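Local coordinates for protein aminotransferase (Neisseria meningitidis Z2491, PDB 3JTX) that probably transfers amino groups between amino acids and keto acids, using pyridoxal phosphate bound covalently to a lysine, at residues A32-I37 / A350-P355; I329-P334 / V373-V378. One frame throughout, in Å; residues are numbered along the deposited sequence.

Overall arrangement
Contacts 1 and 2 lie side by side in the small domain of a class I/II aminotransferase, with centres about 10 Å apart. Contact 1 adds a short parallel pairing, made by residues near the N-terminus, to the C-terminal part of the chain. Contact 2 is an antiparallel pairing within that part. Strand 354-355 of contact 1 neighbours strand 372-376 of contact 2 in one sheet, and L35 O reaches A376 N at 2.8 Å. Both contacts are buried, contact 2 throughout, while A32, V33, P34 and Q352 of contact 1 remain partly exposed. A glutamine on a histidine ring marks contact 1; contact 2 combines aliphatic packing with a tryptophan beside an anion-binding arginine.

Contact 1 of 2, residues A32-I37 / A350-P355; sequences AVPLHI and AIQVLP
Q352 and H36 lie side by side at the end of a short parallel pairing between strands 33-34 and 351-352. The pairing ties the chain near its N-terminus to the small domain of this aminotransferase fold. V33 sits in the middle of the ladder: its N donates to A350 O and its O accepts from Q352 N, both at 2.9 Å. L35 N then bonds to Q352 O at 2.8 Å, but less straight, with 131° at the hydrogen.

The Q352 side chain follows the histidine. CB makes a CH-pi contact over one ring face, 3.9 Å from the H36 ring centroid. CG passes near V33 O. CD stands 3.6 Å from H36 CE1. At the tip, OE1 touches P34 CA and H36 CE1, with A32 CB a little farther; NE2 passes H36 NE2 without a hydrogen bond. The amide is turned 38° from the ring plane. With chi1 at 61°, H36 CG lies between the backbone N and carbonyl carbon, which sets the ring alongside Q352. I37 CG1 covers the opposite ring face.

On the V33 side of the sheet, I351 CG1 meets V33 CG2. I351 CG2 meets L35 CD1 at 3.9 Å. H36 ND1 is buried without a polar partner, 3.5 Å from Q352 CB.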
ATOM      1  N   ALA A  32     -26.569  11.542  18.673  1.00 17.90           N
ATOM      2  CA  ALA A  32     -26.088  10.158  18.703  1.00 17.83           C
ATOM      3  C   ALA A  32     -24.746  10.112  19.448  1.00 18.01           C
ATOM      4  O   ALA A  32     -23.925  11.033  19.307  1.00 18.56           O
ATOM      5  CB  ALA A  32     -25.936   9.616  17.286  1.00 17.21           C
ATOM      6  N   VAL A  33     -24.529   9.059  20.240  1.00 17.44           N
ATOM      7  CA  VAL A  33     -23.282   8.886  20.991  1.00 16.66           C
ATOM      8  C   VAL A  33     -22.526   7.680  20.394  1.00 16.92           C
ATOM      9  O   VAL A  33     -22.903   6.522  20.631  1.00 15.43           O
ATOM     10  CB  VAL A  33     -23.541   8.665  22.498  1.00 16.47           C
ATOM     11  CG1 VAL A  33     -22.231   8.665  23.270  1.00 16.60           C
ATOM     12  CG2 VAL A  33     -24.472   9.749  23.083  1.00 16.87           C
ATOM     13  N   PRO A  34     -21.484   7.951  19.599  1.00 17.51           N
ATOM     14  CA  PRO A  34     -20.851   6.869  18.847  1.00 18.24           C
ATOM     15  C   PRO A  34     -19.820   6.128  19.682  1.00 18.29           C
ATOM     16  O   PRO A  34     -18.660   6.540  19.745  1.00 19.37           O
ATOM     17  CB  PRO A  34     -20.191   7.602  17.675  1.00 18.23           C
ATOM     18  CG  PRO A  34     -19.803   8.919  18.255  1.00 18.97           C
ATOM     19  CD  PRO A  34     -20.960   9.274  19.191  1.00 17.91           C
ATOM     20  N   LEU A  35     -20.242   5.054  20.342  1.00 17.68           N
ATOM     21  CA  LEU A  35     -19.300   4.216  21.106  1.00 17.36           C
ATOM     22  C   LEU A  35     -19.017   2.897  20.394  1.00 17.22           C
ATOM     23  O   LEU A  35     -18.339   2.008  20.940  1.00 17.05           O
ATOM     24  CB  LEU A  35     -19.829   3.947  22.511  1.00 16.82           C
ATOM     25  CG  LEU A  35     -20.298   5.158  23.335  1.00 17.60           C
ATOM     26  CD1 LEU A  35     -20.838   4.683  24.658  1.00 17.11           C
ATOM     27  CD2 LEU A  35     -19.195   6.208  23.548  1.00 15.97           C
ATOM     28  N   HIS A  36     -19.511   2.788  19.166  1.00 17.24           N
ATOM     29  CA  HIS A  36     -19.449   1.556  18.392  1.00 18.01           C
ATOM     30  C   HIS A  36     -18.236   1.422  17.461  1.00 19.03           C
ATOM     31  O   HIS A  36     -17.997   0.333  16.946  1.00 18.74           O
ATOM     32  CB  HIS A  36     -20.731   1.388  17.554  1.00 17.46           C
ATOM     33  CG  HIS A  36     -20.954   2.482  16.550  1.00 18.32           C
ATOM     34  ND1 HIS A  36     -20.836   3.823  16.866  1.00 16.86           N
ATOM     35  CD2 HIS A  36     -21.322   2.435  15.246  1.00 19.29           C
ATOM     36  CE1 HIS A  36     -21.099   4.547  15.793  1.00 19.58           C
ATOM     37  NE2 HIS A  36     -21.410   3.731  14.800  1.00 17.76           N
ATOM     38  N   ILE A  37     -17.499   2.506  17.224  1.00 20.56           N
ATOM     39  CA  ILE A  37     -16.440   2.513  16.196  1.00 22.00           C
ATOM     40  C   ILE A  37     -15.048   2.370  16.825  1.00 22.50           C
ATOM     41  O   ILE A  37     -14.767   2.962  17.837  1.00 24.52           O
ATOM     42  CB  ILE A  37     -16.491   3.793  15.307  1.00 22.93           C
ATOM     43  CG1 ILE A  37     -17.859   3.933  14.636  1.00 23.95           C
ATOM     44  CG2 ILE A  37     -15.403   3.725  14.191  1.00 24.48           C
ATOM     45  CD1 ILE A  37     -18.073   5.266  13.865  1.00 26.89           C
ATOM     46  N   ALA A 350     -30.102   7.239  22.149  1.00 13.46           N
ATOM     47  CA  ALA A 350     -29.271   7.509  20.984  1.00 13.18           C
ATOM     48  C   ALA A 350     -27.846   7.016  21.171  1.00 13.03           C
ATOM     49  O   ALA A 350     -26.934   7.531  20.535  1.00 12.91           O
ATOM     50  CB  ALA A 350     -29.283   9.035  20.623  1.00 12.83           C
ATOM     51  N   ILE A 351     -27.634   6.036  22.052  1.00 13.26           N
ATOM     52  CA  ILE A 351     -26.273   5.548  22.304  1.00 12.83           C
ATOM     53  C   ILE A 351     -25.984   4.373  21.378  1.00 13.32           C
ATOM     54  O   ILE A 351     -26.753   3.413  21.327  1.00 14.14           O
ATOM     55  CB  ILE A 351     -26.050   5.126  23.781  1.00 13.09           C
ATOM     56  CG1 ILE A 351     -26.189   6.327  24.744  1.00 12.43           C
ATOM     57  CG2 ILE A 351     -24.653   4.469  23.935  1.00 12.80           C
ATOM     58  CD1 ILE A 351     -26.324   5.922  26.242  1.00 11.66           C
ATOM     59  N   GLN A 352     -24.860   4.443  20.673  1.00 12.93           N
ATOM     60  CA  GLN A 352     -24.427   3.413  19.739  1.00 13.25           C
ATOM     61  C   GLN A 352     -23.302   2.532  20.344  1.00 13.02           C
ATOM     62  O   GLN A 352     -22.173   3.001  20.576  1.00 13.11           O
ATOM     63  CB  GLN A 352     -23.940   4.063  18.439  1.00 13.30           C
ATOM     64  CG  GLN A 352     -24.984   4.922  17.711  1.00 15.02           C
ATOM     65  CD  GLN A 352     -24.374   5.748  16.576  1.00 17.70           C
ATOM     66  OE1 GLN A 352     -23.638   6.703  16.813  1.00 18.78           O
ATOM     67  NE2 GLN A 352     -24.673   5.369  15.347  1.00 20.61           N
ATOM     68  N   VAL A 353     -23.629   1.270  20.607  1.00 12.78           N
ATOM     69  CA  VAL A 353     -22.630   0.254  20.980  1.00 12.46           C
ATOM     70  C   VAL A 353     -22.677  -0.888  19.973  1.00 12.95           C
ATOM     71  O   VAL A 353     -23.655  -1.035  19.252  1.00 13.72           O
ATOM     72  CB  VAL A 353     -22.829  -0.285  22.423  1.00 11.67           C
ATOM     73  CG1 VAL A 353     -22.807   0.871  23.421  1.00 11.46           C
ATOM     74  CG2 VAL A 353     -24.121  -1.104  22.557  1.00 12.29           C
ATOM     75  N   LEU A 354     -21.619  -1.693  19.916  1.00 12.95           N
ATOM     76  CA  LEU A 354     -21.507  -2.748  18.891  1.00 13.74           C
ATOM     77  C   LEU A 354     -21.863  -4.134  19.451  1.00 14.06           C
ATOM     78  O   LEU A 354     -21.149  -4.640  20.333  1.00 13.70           O
ATOM     79  CB  LEU A 354     -20.085  -2.779  18.335  1.00 14.34           C
ATOM     80  CG  LEU A 354     -19.903  -3.560  17.022  1.00 15.99           C
ATOM     81  CD1 LEU A 354     -20.725  -2.936  15.890  1.00 16.85           C
ATOM     82  CD2 LEU A 354     -18.439  -3.631  16.626  1.00 19.46           C
ATOM     83  N   PRO A 355     -22.957  -4.761  18.948  1.00 13.82           N
ATOM     84  CA  PRO A 355     -23.241  -6.133  19.334  1.00 14.32           C
ATOM     85  C   PRO A 355     -22.030  -7.041  19.097  1.00 14.28           C
ATOM     86  O   PRO A 355     -21.453  -7.062  17.997  1.00 13.95           O
ATOM     87  CB  PRO A 355     -24.418  -6.509  18.421  1.00 14.55           C
ATOM     88  CG  PRO A 355     -25.115  -5.223  18.216  1.00 14.15           C
ATOM     89  CD  PRO A 355     -24.009  -4.235  18.063  1.00 14.40           C
TER

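Contact 2 of 2, residues I329-P334 / V373-V378; sequences IWLKVP and VRIALV
I329 N donates to I375 O at 2.8 Å, the shortest hydrogen bond between two antiparallel strands of the small-domain sheet. The return bond, I375 N to I329 O, is equally straight, at 165° at the hydrogen. L331 and V373 form the next hydrogen-bonded pair. W330 and R374 lie between them as a non-hydrogen-bonded pair.

One face of the sheet is aliphatic. L331 CD2 touches I375 CD1 at 3.9 Å. I329 CD1 reaches across to L377 CD1, just beyond the end of the partner strand, at 4.0 Å. A chi1 of -64° sets V373 CG1 anti to the carbonyl carbon and leaves CG2 between N and that carbon, where it lies 3.9 Å from L331 CB. CG1 meets V333 CG2. F341 of helix 338-349 packs on L331, V333 and V373.

The other face carries W330 and R374, whose side chains cross at about a right angle. W330 CZ3 lies 4.1 Å from R374 CB, and the indole and guanidinium planes are 64° apart. The arginine chain bends at chi3, which carries the guanidinium clear of the indole. R374 NH2 bonds to H36 O and makes a salt bridge to the sulfonate of a bound MES; NH1 bonds to N179 OD1. Two neutral oxygens thus orient the guanidinium toward an anion, consistent with the arginine that holds the substrate carboxylate in this family.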
ATOM      1  N   ILE A 329     -14.310  -1.294  26.405  1.00 15.09           N
ATOM      2  CA  ILE A 329     -14.943  -2.067  27.453  1.00 14.27           C
ATOM      3  C   ILE A 329     -15.759  -3.163  26.725  1.00 14.98           C
ATOM      4  O   ILE A 329     -16.609  -2.864  25.882  1.00 14.57           O
ATOM      5  CB  ILE A 329     -15.881  -1.213  28.312  1.00 14.58           C
ATOM      6  CG1 ILE A 329     -15.096  -0.115  29.050  1.00 14.53           C
ATOM      7  CG2 ILE A 329     -16.613  -2.081  29.318  1.00 12.86           C
ATOM      8  CD1 ILE A 329     -15.978   0.791  29.886  1.00 13.19           C
ATOM      9  N   TRP A 330     -15.461  -4.421  27.033  1.00 14.56           N
ATOM     10  CA  TRP A 330     -16.192  -5.575  26.492  1.00 15.22           C
ATOM     11  C   TRP A 330     -17.238  -5.926  27.539  1.00 14.95           C
ATOM     12  O   TRP A 330     -16.994  -6.722  28.453  1.00 15.35           O
ATOM     13  CB  TRP A 330     -15.171  -6.697  26.216  1.00 15.18           C
ATOM     14  CG  TRP A 330     -15.600  -7.982  25.532  1.00 15.92           C
ATOM     15  CD1 TRP A 330     -15.329  -9.266  25.975  1.00 16.86           C
ATOM     16  CD2 TRP A 330     -16.248  -8.133  24.264  1.00 15.08           C
ATOM     17  NE1 TRP A 330     -15.789 -10.186  25.074  1.00 17.00           N
ATOM     18  CE2 TRP A 330     -16.371  -9.523  24.021  1.00 15.37           C
ATOM     19  CE3 TRP A 330     -16.753  -7.233  23.317  1.00 14.57           C
ATOM     20  CZ2 TRP A 330     -16.990 -10.033  22.872  1.00 14.26           C
ATOM     21  CZ3 TRP A 330     -17.385  -7.742  22.177  1.00 15.28           C
ATOM     22  CH2 TRP A 330     -17.476  -9.123  21.954  1.00 15.16           C
ATOM     23  N   LEU A 331     -18.411  -5.315  27.413  1.00 15.04           N
ATOM     24  CA  LEU A 331     -19.413  -5.339  28.465  1.00 14.94           C
ATOM     25  C   LEU A 331     -20.335  -6.561  28.380  1.00 15.34           C
ATOM     26  O   LEU A 331     -21.028  -6.776  27.377  1.00 14.59           O
ATOM     27  CB  LEU A 331     -20.242  -4.049  28.424  1.00 15.22           C
ATOM     28  CG  LEU A 331     -21.263  -3.913  29.559  1.00 15.65           C
ATOM     29  CD1 LEU A 331     -20.537  -3.739  30.905  1.00 14.11           C
ATOM     30  CD2 LEU A 331     -22.241  -2.762  29.311  1.00 15.58           C
ATOM     31  N   LYS A 332     -20.342  -7.354  29.447  1.00 15.41           N
ATOM     32  CA  LYS A 332     -21.241  -8.497  29.559  1.00 15.97           C
ATOM     33  C   LYS A 332     -22.680  -8.008  29.728  1.00 15.81           C
ATOM     34  O   LYS A 332     -22.990  -7.260  30.656  1.00 15.17           O
ATOM     35  CB  LYS A 332     -20.826  -9.394  30.738  1.00 16.47           C
ATOM     36  CG  LYS A 332     -21.584 -10.729  30.822  1.00 18.38           C
ATOM     37  CD  LYS A 332     -21.122 -11.566  32.038  1.00 21.64           C
ATOM     38  CE  LYS A 332     -22.184 -12.574  32.484  1.00 23.88           C
ATOM     39  NZ  LYS A 332     -21.740 -13.425  33.646  1.00 26.97           N
ATOM     40  N   VAL A 333     -23.542  -8.439  28.808  1.00 15.97           N
ATOM     41  CA  VAL A 333     -24.947  -8.089  28.802  1.00 15.83           C
ATOM     42  C   VAL A 333     -25.695  -9.003  29.789  1.00 16.51           C
ATOM     43  O   VAL A 333     -25.681 -10.229  29.628  1.00 16.46           O
ATOM     44  CB  VAL A 333     -25.546  -8.252  27.385  1.00 15.73           C
ATOM     45  CG1 VAL A 333     -27.066  -8.024  27.403  1.00 14.38           C
ATOM     46  CG2 VAL A 333     -24.832  -7.298  26.410  1.00 15.53           C
ATOM     47  N   PRO A 334     -26.359  -8.415  30.797  1.00 16.70           N
ATOM     48  CA  PRO A 334     -27.036  -9.203  31.836  1.00 16.47           C
ATOM     49  C   PRO A 334     -27.900 -10.379  31.339  1.00 16.87           C
ATOM     50  O   PRO A 334     -27.726 -11.500  31.830  1.00 16.46           O
ATOM     51  CB  PRO A 334     -27.865  -8.157  32.567  1.00 16.78           C
ATOM     52  CG  PRO A 334     -27.007  -6.911  32.483  1.00 16.24           C
ATOM     53  CD  PRO A 334     -26.382  -6.970  31.110  1.00 16.79           C
ATOM     54  N   VAL A 373     -21.285  -6.518  24.392  1.00 14.34           N
ATOM     55  CA  VAL A 373     -21.193  -5.400  23.465  1.00 14.33           C
ATOM     56  C   VAL A 373     -19.835  -4.738  23.614  1.00 14.68           C
ATOM     57  O   VAL A 373     -19.289  -4.641  24.725  1.00 13.84           O
ATOM     58  CB  VAL A 373     -22.334  -4.346  23.656  1.00 14.21           C
ATOM     59  CG1 VAL A 373     -23.681  -4.954  23.345  1.00 13.92           C
ATOM     60  CG2 VAL A 373     -22.325  -3.718  25.090  1.00 14.28           C
ATOM     61  N   ARG A 374     -19.270  -4.303  22.495  1.00 14.60           N
ATOM     62  CA  ARG A 374     -18.072  -3.499  22.540  1.00 14.97           C
ATOM     63  C   ARG A 374     -18.434  -2.014  22.680  1.00 15.14           C
ATOM     64  O   ARG A 374     -19.222  -1.475  21.910  1.00 15.11           O
ATOM     65  CB  ARG A 374     -17.187  -3.728  21.310  1.00 14.93           C
ATOM     66  CG  ARG A 374     -15.791  -3.180  21.498  1.00 15.74           C
ATOM     67  CD  ARG A 374     -15.014  -3.193  20.236  1.00 15.37           C
ATOM     68  NE  ARG A 374     -15.537  -2.290  19.232  1.00 13.57           N
ATOM     69  CZ  ARG A 374     -15.077  -2.211  17.984  1.00 14.98           C
ATOM     70  NH1 ARG A 374     -14.066  -2.973  17.591  1.00 14.44           N
ATOM     71  NH2 ARG A 374     -15.608  -1.350  17.128  1.00 16.42           N
ATOM     72  N   ILE A 375     -17.846  -1.369  23.686  1.00 15.26           N
ATOM     73  CA  ILE A 375     -17.960   0.074  23.907  1.00 15.58           C
ATOM     74  C   ILE A 375     -16.560   0.670  23.801  1.00 15.59           C
ATOM     75  O   ILE A 375     -15.644   0.199  24.482  1.00 15.63           O
ATOM     76  CB  ILE A 375     -18.518   0.362  25.337  1.00 15.93           C
ATOM     77  CG1 ILE A 375     -19.929  -0.188  25.489  1.00 18.09           C
ATOM     78  CG2 ILE A 375     -18.530   1.833  25.641  1.00 16.88           C
ATOM     79  CD1 ILE A 375     -20.414  -0.305  26.964  1.00 16.28           C
ATOM     80  N   ALA A 376     -16.387   1.667  22.933  1.00 15.48           N
ATOM     81  CA  ALA A 376     -15.118   2.378  22.767  1.00 15.88           C
ATOM     82  C   ALA A 376     -15.200   3.705  23.500  1.00 16.53           C
ATOM     83  O   ALA A 376     -16.129   4.467  23.265  1.00 16.64           O
ATOM     84  CB  ALA A 376     -14.815   2.612  21.260  1.00 15.34           C
ATOM     85  N   LEU A 377     -14.239   3.982  24.377  1.00 16.89           N
ATOM     86  CA  LEU A 377     -14.191   5.249  25.105  1.00 17.14           C
ATOM     87  C   LEU A 377     -13.303   6.259  24.364  1.00 17.73           C
ATOM     88  O   LEU A 377     -12.256   6.693  24.863  1.00 18.08           O
ATOM     89  CB  LEU A 377     -13.706   5.021  26.543  1.00 17.42           C
ATOM     90  CG  LEU A 377     -14.587   4.114  27.433  1.00 17.58           C
ATOM     91  CD1 LEU A 377     -14.101   4.130  28.883  1.00 18.51           C
ATOM     92  CD2 LEU A 377     -16.065   4.476  27.367  1.00 18.76           C
ATOM     93  N   VAL A 378     -13.748   6.652  23.177  1.00 18.28           N
ATOM     94  CA  VAL A 378     -12.989   7.575  22.323  1.00 18.83           C
ATOM     95  C   VAL A 378     -13.523   9.011  22.350  1.00 19.36           C
ATOM     96  O   VAL A 378     -12.760   9.953  22.149  1.00 19.74           O
ATOM     97  CB  VAL A 378     -12.881   7.043  20.870  1.00 18.96           C
ATOM     98  CG1 VAL A 378     -12.058   5.739  20.858  1.00 18.34           C
ATOM     99  CG2 VAL A 378     -14.245   6.815  20.237  1.00 19.05           C
TER